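Local structure of hypothetical protein (Sus scrofa, 3WOC) at residues S2-M5 and G11-F14; F14-D19 and E50-P55; I27-G32 and A94-E99; S72-Y77 and H83-T88; Y119-F122 and I127-I130. The protein is a prostate-derived, heparin-binding glycoprotein of boar sperm with a jacalin-like beta-prism fold, probably acting as a lectin in events related to capacitation. One frame throughout, in Å; residues are numbered along the deposited sequence.

In the fold
The five contacts tie together the three four-stranded antiparallel sheets of a beta prism. Contact 1, 2-5 with 11-14, and contact 5, 119-122 with 127-130, lie in one sheet, their centres about 9 Å apart, where strands 12-17 and 114-122 are neighbours. Contact 2 shares Phe-14 with contact 1 and packs that sheet on the sheet of strand 47-53. Contact 3 joins this second sheet to the third, in which contact 4 is a hairpin, its centre about 23 Å from that of contact 1. Along the chain contact 1 closes before contacts 3, 4 and 5 open, contacts 2 and 3 alternate, contact 4 is nested within contact 3, and contact 5 comes last. Hairpins thus build the sheets, and side chains join neighbouring sheets.

Contact 1 (S2-M5 and G11-F14); sequences SGQM and GSYF
The thioether of Met-5 lies across the ring of Tyr-13, its methyl group CE set almost exactly over the middle of one face, 3.5 Å from the ring centroid and 6° off the normal. SD follows obliquely, so a CH-pi contact and a Met-aromatic contact come from the same side chain. Met-5 reaches there with a chain extended beyond CG (chi2 -178°) that crosses the tyrosine at about a right angle; methionine suits the place, being long, unbranched and polarisable. In the backbone Gly-3 and Tyr-13 exchange two hydrogen bonds, Gly-3 N to Tyr-13 O and Tyr-13 N to Gly-3 O, each 2.7 Å long. The carbonyl of Gly-3 also lies near the plane of the Tyr-13 ring, at its edge. Beyond Gln-4 the two chains diverge, and a water bridges them: it accepts from Met-5 N at 2.7 Å and lies the same distance from Gly-11 O, to which it can donate. At the other end Ser-2 and Phe-14 form a non-hydrogen-bonded pair with CA atoms 4.3 Å apart. Together these features make a short antiparallel beta hairpin whose strand 2-3 is the outermost of its sheet in the beta prism.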
# COMPACT_ATOMS: atom_id res chain seq x y z
N SER A 2 -11.84 -1.20 7.86
CA SER A 2 -10.98 -0.96 9.02
C SER A 2 -11.60 -1.55 10.28
O SER A 2 -12.83 -1.67 10.37
CB SER A 2 -10.74 0.55 9.19
OG SER A 2 -9.78 0.80 10.20
N GLY A 3 -10.76 -1.93 11.24
CA GLY A 3 -11.23 -2.47 12.52
C GLY A 3 -10.17 -2.58 13.60
O GLY A 3 -9.00 -2.27 13.37
N GLN A 4 -10.60 -3.02 14.78
CA GLN A 4 -9.73 -3.16 15.95
C GLN A 4 -9.75 -4.60 16.49
O GLN A 4 -10.60 -5.40 16.09
CB GLN A 4 -10.18 -2.19 17.05
CG GLN A 4 -9.95 -0.70 16.76
CD GLN A 4 -11.02 -0.08 15.86
OE1 GLN A 4 -12.17 -0.53 15.84
NE2 GLN A 4 -10.65 0.96 15.13
N MET A 5 -8.82 -4.91 17.39
CA MET A 5 -8.80 -6.21 18.08
C MET A 5 -8.85 -6.01 19.60
O MET A 5 -8.47 -4.95 20.11
CB MET A 5 -7.53 -6.99 17.74
CG MET A 5 -7.36 -7.40 16.28
SD MET A 5 -5.86 -8.36 16.03
CE MET A 5 -5.74 -8.34 14.24
N GLY A 11 -2.24 -1.26 17.76
CA GLY A 11 -2.68 -0.93 16.40
C GLY A 11 -4.15 -1.12 16.09
O GLY A 11 -4.86 -1.87 16.78
N SER A 12 -4.62 -0.40 15.07
CA SER A 12 -5.87 -0.72 14.39
C SER A 12 -5.50 -1.40 13.07
O SER A 12 -4.35 -1.34 12.64
CB SER A 12 -6.70 0.54 14.14
OG SER A 12 -7.15 1.11 15.35
N TYR A 13 -6.49 -2.04 12.44
CA TYR A 13 -6.23 -2.92 11.30
C TYR A 13 -7.10 -2.60 10.11
O TYR A 13 -8.21 -2.10 10.26
CB TYR A 13 -6.39 -4.39 11.73
CG TYR A 13 -5.41 -4.77 12.81
CD1 TYR A 13 -5.74 -4.61 14.16
CD2 TYR A 13 -4.14 -5.23 12.50
CE1 TYR A 13 -4.84 -4.93 15.16
CE2 TYR A 13 -3.23 -5.55 13.48
CZ TYR A 13 -3.59 -5.40 14.81
OH TYR A 13 -2.68 -5.72 15.78
N PHE A 14 -6.58 -2.88 8.92
CA PHE A 14 -7.33 -2.70 7.69
C PHE A 14 -7.10 -3.83 6.69
O PHE A 14 -6.07 -4.51 6.74
CB PHE A 14 -7.03 -1.33 7.05
CG PHE A 14 -5.67 -1.24 6.40
CD1 PHE A 14 -5.49 -1.57 5.06
CD2 PHE A 14 -4.57 -0.80 7.13
CE1 PHE A 14 -4.24 -1.48 4.46
CE2 PHE A 14 -3.32 -0.70 6.54
CZ PHE A 14 -3.15 -1.04 5.20
O HOH W 1 -6.99 -3.03 17.87

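Contact 2 (F14-D19 and E50-P55); sequences FITSKD and EKYGIP. With DIO (1,4-diethylene dioxide), chain K.
The backbones of Phe-14 and Tyr-52, on strands of two different sheets, come no nearer than 6.5 Å between their CA atoms, so side chains alone bridge the gap. Tyr-52 carries the contact. Its CB sits over one face of the Phe-14 ring, 3.8 Å from the centroid and displaced toward the rim, a CH-pi approach. The two ring planes are nearly parallel, at 12°, but slid so far along each other that they barely overlap. In return CB of Phe-14 meets CD1 of Tyr-52 at 3.3 Å, obliquely to that ring. A chi1 of 73°, which places CG of Phe-14 between the backbone N and the carbonyl carbon, turns the phenylalanine ring so that one face meets Tyr-52 CB. Further along, Thr-16 packs its CB 3.5 Å from CE2 of Tyr-52, with CG2 also against that side of the ring; threonine offers both a methyl for the ring and a hydroxyl that bonds to the hydroxyl of Tyr-44. Tyr-52 OH is bonded to the backbone N of Gly-1. A dioxane molecule, probably from the crystallisation liquor, lies at the edge of the tyrosine ring, its O1' taking a weak hydrogen bond of 3.3 Å from Tyr-52 OH. The chemistry is therefore two-sided: aromatic and methyl surfaces make up the apolar part of the contact between the sheets, and tyrosine suits the place because its ring packs on Phe-14 and Thr-16 while its hydroxyl end meets polar partners.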
# COMPACT_ATOMS: atom_id res chain seq x y z
N PHE A 14 -6.58 -2.88 8.92
CA PHE A 14 -7.33 -2.70 7.69
C PHE A 14 -7.10 -3.83 6.69
O PHE A 14 -6.07 -4.51 6.74
CB PHE A 14 -7.03 -1.33 7.05
CG PHE A 14 -5.67 -1.24 6.40
CD1 PHE A 14 -5.49 -1.57 5.06
CD2 PHE A 14 -4.57 -0.80 7.13
CE1 PHE A 14 -4.24 -1.48 4.46
CE2 PHE A 14 -3.32 -0.70 6.54
CZ PHE A 14 -3.15 -1.04 5.20
N ILE A 15 -8.07 -4.03 5.81
CA ILE A 15 -7.96 -4.92 4.67
C ILE A 15 -8.73 -4.31 3.50
O ILE A 15 -9.87 -3.89 3.65
CB ILE A 15 -8.44 -6.39 4.99
CG1 ILE A 15 -8.53 -7.26 3.73
CG2 ILE A 15 -9.78 -6.39 5.72
CD1 ILE A 15 -7.28 -8.05 3.39
N THR A 16 -8.07 -4.22 2.35
CA THR A 16 -8.73 -3.79 1.12
C THR A 16 -8.30 -4.70 -0.02
O THR A 16 -7.14 -5.11 -0.10
CB THR A 16 -8.49 -2.28 0.80
OG1 THR A 16 -9.04 -1.96 -0.48
CG2 THR A 16 -7.01 -1.94 0.81
N SER A 17 -9.26 -5.03 -0.89
CA SER A 17 -9.02 -5.98 -1.97
C SER A 17 -9.96 -5.73 -3.14
O SER A 17 -11.00 -5.09 -2.99
CB SER A 17 -9.17 -7.41 -1.47
OG SER A 17 -8.47 -8.32 -2.30
N LYS A 18 -9.58 -6.25 -4.31
CA LYS A 18 -10.39 -6.17 -5.53
C LYS A 18 -11.82 -6.55 -5.20
O LYS A 18 -12.12 -7.72 -4.93
CB LYS A 18 -9.80 -7.09 -6.60
CG LYS A 18 -10.20 -6.74 -8.03
CD LYS A 18 -9.43 -7.58 -9.04
CE LYS A 18 -9.95 -9.01 -9.10
NZ LYS A 18 -9.03 -9.90 -9.87
N ASP A 19 -12.70 -5.55 -5.20
CA ASP A 19 -14.10 -5.70 -4.79
C ASP A 19 -14.77 -6.89 -5.47
O ASP A 19 -15.25 -7.81 -4.81
CB ASP A 19 -14.89 -4.39 -5.05
CG ASP A 19 -14.41 -3.63 -6.29
OD1 ASP A 19 -13.96 -4.27 -7.27
OD2 ASP A 19 -14.49 -2.38 -6.28
N GLU A 50 -11.59 3.51 0.75
CA GLU A 50 -11.53 4.18 2.04
C GLU A 50 -10.06 4.48 2.38
O GLU A 50 -9.15 3.76 1.96
CB GLU A 50 -12.14 3.27 3.10
CG GLU A 50 -12.21 3.84 4.51
CD GLU A 50 -12.55 2.79 5.56
OE1 GLU A 50 -12.12 2.95 6.72
OE2 GLU A 50 -13.23 1.80 5.22
N LYS A 51 -9.84 5.56 3.13
CA LYS A 51 -8.51 5.92 3.62
C LYS A 51 -8.10 4.95 4.72
O LYS A 51 -8.84 4.76 5.69
CB LYS A 51 -8.51 7.34 4.17
CG LYS A 51 -7.14 7.86 4.59
CD LYS A 51 -6.56 8.83 3.57
CE LYS A 51 -7.23 10.20 3.64
NZ LYS A 51 -7.10 10.83 4.98
N TYR A 52 -6.93 4.35 4.57
CA TYR A 52 -6.44 3.39 5.55
C TYR A 52 -5.16 3.85 6.24
O TYR A 52 -4.07 3.73 5.70
CB TYR A 52 -6.27 2.00 4.93
CG TYR A 52 -7.59 1.39 4.51
CD1 TYR A 52 -8.60 1.14 5.44
CD2 TYR A 52 -7.84 1.06 3.17
CE1 TYR A 52 -9.80 0.58 5.06
CE2 TYR A 52 -9.05 0.51 2.78
CZ TYR A 52 -10.02 0.27 3.73
OH TYR A 52 -11.22 -0.29 3.36
N GLY A 53 -5.33 4.39 7.45
CA GLY A 53 -4.22 4.82 8.28
C GLY A 53 -4.58 6.04 9.10
O GLY A 53 -5.75 6.26 9.42
N ILE A 54 -3.57 6.84 9.43
CA ILE A 54 -3.74 8.05 10.24
C ILE A 54 -3.87 9.28 9.33
O ILE A 54 -3.03 9.48 8.45
CB ILE A 54 -2.59 8.22 11.27
CG1 ILE A 54 -2.75 7.23 12.43
CG2 ILE A 54 -2.52 9.64 11.84
CD1 ILE A 54 -2.12 5.89 12.19
N PRO A 55 -4.92 10.10 9.56
CA PRO A 55 -5.15 11.34 8.82
C PRO A 55 -3.96 12.29 8.87
O PRO A 55 -3.24 12.32 9.87
CB PRO A 55 -6.33 11.98 9.56
CG PRO A 55 -7.04 10.84 10.18
CD PRO A 55 -5.97 9.87 10.57
C1 DIO K . -13.63 0.65 -0.40
C2 DIO K . -14.15 -0.52 1.63
C1' DIO K . -12.69 -0.48 -0.82
C2' DIO K . -13.27 -1.68 1.15
O1 DIO K . -13.72 0.70 1.03
O1' DIO K . -12.21 -1.18 0.33

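Contact 3 (I27-G32 and A94-E99); sequences IRVFVG and ASFGLE
The ring of Phe-96 is laid against Val-29, which meets it from above: CG2 of the valine stands over one face, 4.2 Å from the ring centroid and 17° off the normal, offset toward the rim. This is a CH-pi contact, and the CB of Val-29 comes closer still to the ring periphery, 3.7 Å from CD1 of Phe-96. The other valine branch, CG1, is anti to the backbone N; this puts CG1 at the phenylalanine CB, 3.8 Å away, and CG2 over the ring. Ile-27, two residues earlier, reaches the far end, its CG2 lying 4.1 Å from CZ of Phe-96 and oblique to the ring. Two residues later, CG2 of Val-31 rests on the backbone N of Gly-97, at 3.9 Å. Gly-97 has a positive phi (82°), a conformation glycine adopts readily. Ile-27, Val-29 and Val-31 point to the same side, and their beta-branched side chains suit an extended strand packed into an apolar core. The axes of segments 27-31 and 94-97 approach to 7.3 Å, their directions 33° apart, too far for backbone pairing: side chains of two of the three sheets meet in the prism's apolar core, as in jacalin-like lectins.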
# COMPACT_ATOMS: atom_id res chain seq x y z
N ILE A 27 -2.73 4.25 -6.96
CA ILE A 27 -2.33 4.12 -5.57
C ILE A 27 -2.03 5.50 -4.98
O ILE A 27 -1.33 6.31 -5.59
CB ILE A 27 -1.11 3.15 -5.42
CG1 ILE A 27 -1.21 2.30 -4.14
CG2 ILE A 27 0.21 3.90 -5.58
CD1 ILE A 27 -0.88 3.01 -2.83
N ARG A 28 -2.57 5.76 -3.79
CA ARG A 28 -2.39 7.03 -3.11
C ARG A 28 -1.70 6.83 -1.76
O ARG A 28 -2.22 6.13 -0.89
CB ARG A 28 -3.73 7.74 -2.94
CG ARG A 28 -3.65 9.21 -2.60
CD ARG A 28 -5.04 9.83 -2.52
NE ARG A 28 -5.58 10.15 -3.84
CZ ARG A 28 -6.86 10.44 -4.08
NH1 ARG A 28 -7.75 10.44 -3.10
NH2 ARG A 28 -7.24 10.74 -5.32
N VAL A 29 -0.53 7.44 -1.60
CA VAL A 29 0.23 7.35 -0.36
C VAL A 29 0.35 8.73 0.28
O VAL A 29 0.77 9.70 -0.37
CB VAL A 29 1.62 6.72 -0.58
CG1 VAL A 29 2.46 6.77 0.69
CG2 VAL A 29 1.49 5.28 -1.05
N PHE A 30 -0.01 8.82 1.56
CA PHE A 30 0.09 10.07 2.31
C PHE A 30 1.34 10.07 3.18
O PHE A 30 1.53 9.21 4.04
CB PHE A 30 -1.16 10.28 3.16
CG PHE A 30 -2.38 10.64 2.36
CD1 PHE A 30 -2.83 11.96 2.31
CD2 PHE A 30 -3.09 9.66 1.67
CE1 PHE A 30 -3.97 12.30 1.57
CE2 PHE A 30 -4.23 9.99 0.93
CZ PHE A 30 -4.67 11.31 0.88
N VAL A 31 2.21 11.05 2.93
CA VAL A 31 3.48 11.17 3.64
C VAL A 31 3.51 12.46 4.47
O VAL A 31 3.11 13.53 3.99
CB VAL A 31 4.68 11.12 2.65
CG1 VAL A 31 6.01 11.36 3.37
CG2 VAL A 31 4.72 9.78 1.92
N GLY A 32 3.98 12.35 5.71
CA GLY A 32 4.11 13.50 6.60
C GLY A 32 5.49 14.14 6.53
O GLY A 32 6.42 13.53 6.01
N ALA A 94 7.66 3.90 -8.70
CA ALA A 94 7.20 5.10 -8.01
C ALA A 94 7.56 5.03 -6.53
O ALA A 94 7.06 4.18 -5.79
CB ALA A 94 5.70 5.28 -8.19
N SER A 95 8.44 5.94 -6.10
CA SER A 95 8.94 5.96 -4.73
C SER A 95 8.16 6.91 -3.83
O SER A 95 7.90 8.06 -4.20
CB SER A 95 10.43 6.32 -4.70
OG SER A 95 11.21 5.26 -5.20
N PHE A 96 7.79 6.42 -2.66
CA PHE A 96 7.05 7.19 -1.66
C PHE A 96 7.77 7.06 -0.32
O PHE A 96 8.20 5.98 0.05
CB PHE A 96 5.61 6.68 -1.52
CG PHE A 96 4.86 6.58 -2.82
CD1 PHE A 96 4.06 7.62 -3.26
CD2 PHE A 96 4.95 5.43 -3.60
CE1 PHE A 96 3.36 7.53 -4.47
CE2 PHE A 96 4.26 5.33 -4.80
CZ PHE A 96 3.46 6.38 -5.24
N GLY A 97 7.88 8.17 0.41
CA GLY A 97 8.47 8.17 1.75
C GLY A 97 9.99 8.20 1.81
O GLY A 97 10.67 8.18 0.78
N LEU A 98 10.52 8.24 3.03
CA LEU A 98 11.95 8.36 3.27
C LEU A 98 12.61 6.99 3.41
O LEU A 98 12.14 6.14 4.17
CB LEU A 98 12.20 9.22 4.52
CG LEU A 98 13.62 9.51 5.01
CD1 LEU A 98 14.36 10.45 4.06
CD2 LEU A 98 13.58 10.09 6.41
N GLU A 99 13.72 6.78 2.70
CA GLU A 99 14.45 5.52 2.74
C GLU A 99 15.26 5.34 4.02
O GLU A 99 16.43 5.72 4.07
CB GLU A 99 15.39 5.41 1.54
CG GLU A 99 14.75 4.95 0.26
CD GLU A 99 15.79 4.54 -0.76
OE1 GLU A 99 16.50 3.55 -0.51
OE2 GLU A 99 15.89 5.21 -1.81

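Contact 4 (S72-Y77 and H83-T88); sequences SIYGRY and HVTLIT
Tyr-74 and Thr-85 exchange a pair of backbone hydrogen bonds: Thr-85 N reaches Tyr-74 O in 2.8 Å, nearly straight at 173°, and Tyr-74 N returns to Thr-85 O in 3.1 Å. Arg-76 and His-83 form a second such pair, and Ile-87 N donates to Ser-72 O at 3.0 Å. The strands run antiparallel, at 174°, and their residues alternate between two faces. On one, CG1 of Ile-73 touches CD2 of Leu-86 at 3.7 Å, the two side chains lying alongside and pointing the same way, while the other branch of the isoleucine, CG2, meets CG2 of Val-84. Branched aliphatic residues suit this face, where Ile-73 also packs on Phe-132 and Trp-134. Gly-75 opposes Val-84; glycine suits this position, where its CA comes within 3.1 Å of His-83 O. The other face is more polar. Tyr-74, with CG anti to the backbone N, has its ring swung along the strand, and its CE1 lies 4.1 Å from CD2 of His-83, the two planes at 63°. His-83 ND1 is bonded to Gly-97 O, the guanidinium NH1 of Arg-76 to Gly-101 O, and Tyr-74 OH weakly to the carboxylate of Glu-99. The hairpin is thus amphipathic: backbone bonds fix its register, one face is committed to the apolar interior, and on the other His-83 and Arg-76 are held by backbone carbonyls of neighbouring segments.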
# COMPACT_ATOMS: atom_id res chain seq x y z
N SER A 72 5.78 -5.96 -8.08
CA SER A 72 6.64 -6.11 -6.90
C SER A 72 6.75 -4.83 -6.07
O SER A 72 6.51 -3.74 -6.57
CB SER A 72 8.03 -6.65 -7.27
OG SER A 72 8.79 -5.69 -7.98
N ILE A 73 7.09 -4.99 -4.79
CA ILE A 73 7.17 -3.85 -3.87
C ILE A 73 8.40 -3.93 -2.96
O ILE A 73 8.53 -4.84 -2.15
CB ILE A 73 5.87 -3.71 -3.03
CG1 ILE A 73 4.67 -3.46 -3.95
CG2 ILE A 73 6.00 -2.57 -2.00
CD1 ILE A 73 3.33 -3.74 -3.34
N TYR A 74 9.29 -2.97 -3.12
CA TYR A 74 10.43 -2.80 -2.22
C TYR A 74 10.09 -1.71 -1.20
O TYR A 74 9.48 -0.69 -1.55
CB TYR A 74 11.70 -2.46 -3.01
CG TYR A 74 12.79 -1.76 -2.22
CD1 TYR A 74 13.09 -0.42 -2.46
CD2 TYR A 74 13.54 -2.43 -1.24
CE1 TYR A 74 14.08 0.24 -1.75
CE2 TYR A 74 14.54 -1.77 -0.53
CZ TYR A 74 14.80 -0.44 -0.79
OH TYR A 74 15.79 0.24 -0.11
N GLY A 75 10.46 -1.94 0.05
CA GLY A 75 10.21 -0.96 1.10
C GLY A 75 11.21 -0.93 2.23
O GLY A 75 12.16 -1.72 2.28
N ARG A 76 11.00 0.01 3.15
CA ARG A 76 11.81 0.15 4.35
C ARG A 76 10.92 0.61 5.52
O ARG A 76 9.93 1.30 5.31
CB ARG A 76 12.96 1.14 4.13
CG ARG A 76 14.03 0.64 3.17
CD ARG A 76 15.33 1.40 3.33
NE ARG A 76 16.38 0.86 2.46
CZ ARG A 76 17.16 -0.18 2.76
NH1 ARG A 76 17.01 -0.81 3.92
NH2 ARG A 76 18.08 -0.58 1.90
N TYR A 77 11.30 0.21 6.73
CA TYR A 77 10.52 0.53 7.93
C TYR A 77 11.41 0.66 9.16
O TYR A 77 12.52 0.12 9.21
CB TYR A 77 9.45 -0.54 8.18
CG TYR A 77 10.00 -1.94 8.33
CD1 TYR A 77 10.06 -2.81 7.24
CD2 TYR A 77 10.48 -2.40 9.56
CE1 TYR A 77 10.57 -4.10 7.36
CE2 TYR A 77 11.01 -3.68 9.70
CZ TYR A 77 11.05 -4.53 8.60
OH TYR A 77 11.56 -5.80 8.73
N HIS A 83 9.19 3.82 3.76
CA HIS A 83 9.35 3.96 2.33
C HIS A 83 8.72 2.79 1.58
O HIS A 83 8.78 1.65 2.02
CB HIS A 83 10.85 4.06 1.99
CG HIS A 83 11.15 4.06 0.53
ND1 HIS A 83 11.08 5.19 -0.25
CD2 HIS A 83 11.53 3.05 -0.30
CE1 HIS A 83 11.40 4.89 -1.50
NE2 HIS A 83 11.68 3.60 -1.55
N VAL A 84 8.09 3.11 0.45
CA VAL A 84 7.60 2.11 -0.49
C VAL A 84 7.93 2.55 -1.92
O VAL A 84 7.67 3.70 -2.29
CB VAL A 84 6.08 1.83 -0.28
CG1 VAL A 84 5.33 1.73 -1.59
CG2 VAL A 84 5.89 0.57 0.54
N THR A 85 8.55 1.66 -2.68
CA THR A 85 8.66 1.82 -4.13
C THR A 85 7.97 0.67 -4.86
O THR A 85 8.33 -0.49 -4.71
CB THR A 85 10.12 2.03 -4.65
OG1 THR A 85 10.20 1.63 -6.03
CG2 THR A 85 11.10 1.21 -3.87
N LEU A 86 6.96 1.04 -5.64
CA LEU A 86 6.15 0.09 -6.40
C LEU A 86 6.71 -0.04 -7.80
O LEU A 86 6.97 0.97 -8.46
CB LEU A 86 4.71 0.58 -6.47
CG LEU A 86 4.07 1.14 -5.19
CD1 LEU A 86 2.97 2.10 -5.56
CD2 LEU A 86 3.54 0.02 -4.30
N ILE A 87 6.89 -1.27 -8.27
CA ILE A 87 7.40 -1.50 -9.61
C ILE A 87 6.33 -2.14 -10.50
O ILE A 87 5.60 -3.04 -10.07
CB ILE A 87 8.79 -2.25 -9.61
CG1 ILE A 87 8.75 -3.60 -10.32
CG2 ILE A 87 9.39 -2.35 -8.19
CD1 ILE A 87 9.33 -3.57 -11.71
N THR A 88 6.22 -1.66 -11.74
CA THR A 88 5.18 -2.12 -12.66
C THR A 88 5.70 -3.13 -13.68
O THR A 88 6.90 -3.22 -13.92
CB THR A 88 4.49 -0.95 -13.42
OG1 THR A 88 5.42 -0.35 -14.33
CG2 THR A 88 3.94 0.11 -12.46

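Contact 5 (Y119-F122 and I127-I130); sequences YGQF and ITGI
The carbonyl O of Gln-121 is gripped by two backbone hydrogen-bond donors, Thr-128 N at 2.8 Å and Gly-129 N at 3.1 Å, which reach it from the same face of its plane. Two residues of one strand thus face a single residue of the other, a classic beta bulge, and the register slips by one between Gln-121 and Phe-122. Gln-121 N completes the pairing by donating to Gly-129 O at 2.8 Å, from above the carbonyl plane rather than along a lone pair. A side-chain bond reinforces the bulge. The glutamine is extended (chi1 -180°), which carries its amide across to the threonine hydroxyl, and NE2 donates to Thr-128 OG1 at 2.8 Å with a bent angle of 136° and 29° out of the amide plane. The same hydroxyl is turned toward Gln-121 O and gives it a weak bond. Threonine suits this site because one short hydroxyl can both accept and donate.

Among the close van der Waals approaches, CA of Gly-120 lies 3.1 Å from Gly-129 O, and glycine suits so close an approach of backbone to backbone. Apolar packing is slighter: CB of Phe-122 meets CG1 of Ile-127 at 4.3 Å, and CG2 of Ile-127 rests near Gln-121 O.

Within the fold, Gly-120 and Phe-122 bond on to Phe-14 and Ser-12 of strand 12-17. The chain turns a corner at Thr-128, so strand 127-135 forms the outermost strand of this sheet, while Ile-127 bonds to Ile-37 and Leu-81, on strands of the other two sheets.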
# COMPACT_ATOMS: atom_id res chain seq x y z
N TYR A 119 -3.28 -5.13 3.04
CA TYR A 119 -3.73 -5.19 4.43
C TYR A 119 -2.62 -4.68 5.35
O TYR A 119 -1.46 -4.62 4.95
CB TYR A 119 -4.17 -6.61 4.81
CG TYR A 119 -3.08 -7.66 4.72
CD1 TYR A 119 -2.35 -8.04 5.85
CD2 TYR A 119 -2.77 -8.27 3.50
CE1 TYR A 119 -1.35 -8.99 5.77
CE2 TYR A 119 -1.76 -9.24 3.42
CZ TYR A 119 -1.06 -9.59 4.56
OH TYR A 119 -0.06 -10.53 4.49
N GLY A 120 -2.97 -4.32 6.57
CA GLY A 120 -1.97 -3.83 7.49
C GLY A 120 -2.44 -3.34 8.84
O GLY A 120 -3.62 -3.45 9.19
N GLN A 121 -1.48 -2.80 9.58
CA GLN A 121 -1.66 -2.30 10.93
C GLN A 121 -1.25 -0.83 10.95
O GLN A 121 -0.23 -0.46 10.35
CB GLN A 121 -0.78 -3.12 11.88
CG GLN A 121 -0.86 -2.73 13.35
CD GLN A 121 0.25 -3.36 14.17
OE1 GLN A 121 -0.02 -4.19 15.05
NE2 GLN A 121 1.49 -3.00 13.89
N PHE A 122 -2.04 -0.00 11.62
CA PHE A 122 -1.68 1.41 11.82
C PHE A 122 -1.96 1.85 13.25
O PHE A 122 -2.82 1.28 13.93
CB PHE A 122 -2.38 2.32 10.80
CG PHE A 122 -3.88 2.36 10.92
CD1 PHE A 122 -4.50 3.23 11.81
CD2 PHE A 122 -4.67 1.55 10.11
CE1 PHE A 122 -5.89 3.28 11.90
CE2 PHE A 122 -6.05 1.59 10.20
CZ PHE A 122 -6.66 2.46 11.10
N ILE A 127 1.26 3.99 9.31
CA ILE A 127 1.22 2.54 9.16
C ILE A 127 2.42 1.92 9.85
O ILE A 127 3.55 2.41 9.69
CB ILE A 127 1.16 2.15 7.66
CG1 ILE A 127 -0.22 2.45 7.09
CG2 ILE A 127 1.55 0.68 7.43
CD1 ILE A 127 -0.24 2.65 5.58
N THR A 128 2.18 0.86 10.61
CA THR A 128 3.21 0.18 11.38
C THR A 128 3.51 -1.22 10.85
O THR A 128 4.54 -1.81 11.17
CB THR A 128 2.83 0.08 12.87
OG1 THR A 128 1.47 -0.37 12.99
CG2 THR A 128 2.95 1.43 13.54
N GLY A 129 2.59 -1.75 10.05
CA GLY A 129 2.74 -3.05 9.41
C GLY A 129 1.97 -3.11 8.11
O GLY A 129 0.86 -2.58 8.01
N ILE A 130 2.56 -3.74 7.10
CA ILE A 130 1.91 -3.81 5.79
C ILE A 130 2.08 -5.18 5.12
O ILE A 130 3.14 -5.81 5.21
CB ILE A 130 2.36 -2.64 4.85
CG1 ILE A 130 1.39 -2.49 3.66
CG2 ILE A 130 3.82 -2.79 4.42
CD1 ILE A 130 1.41 -1.13 2.98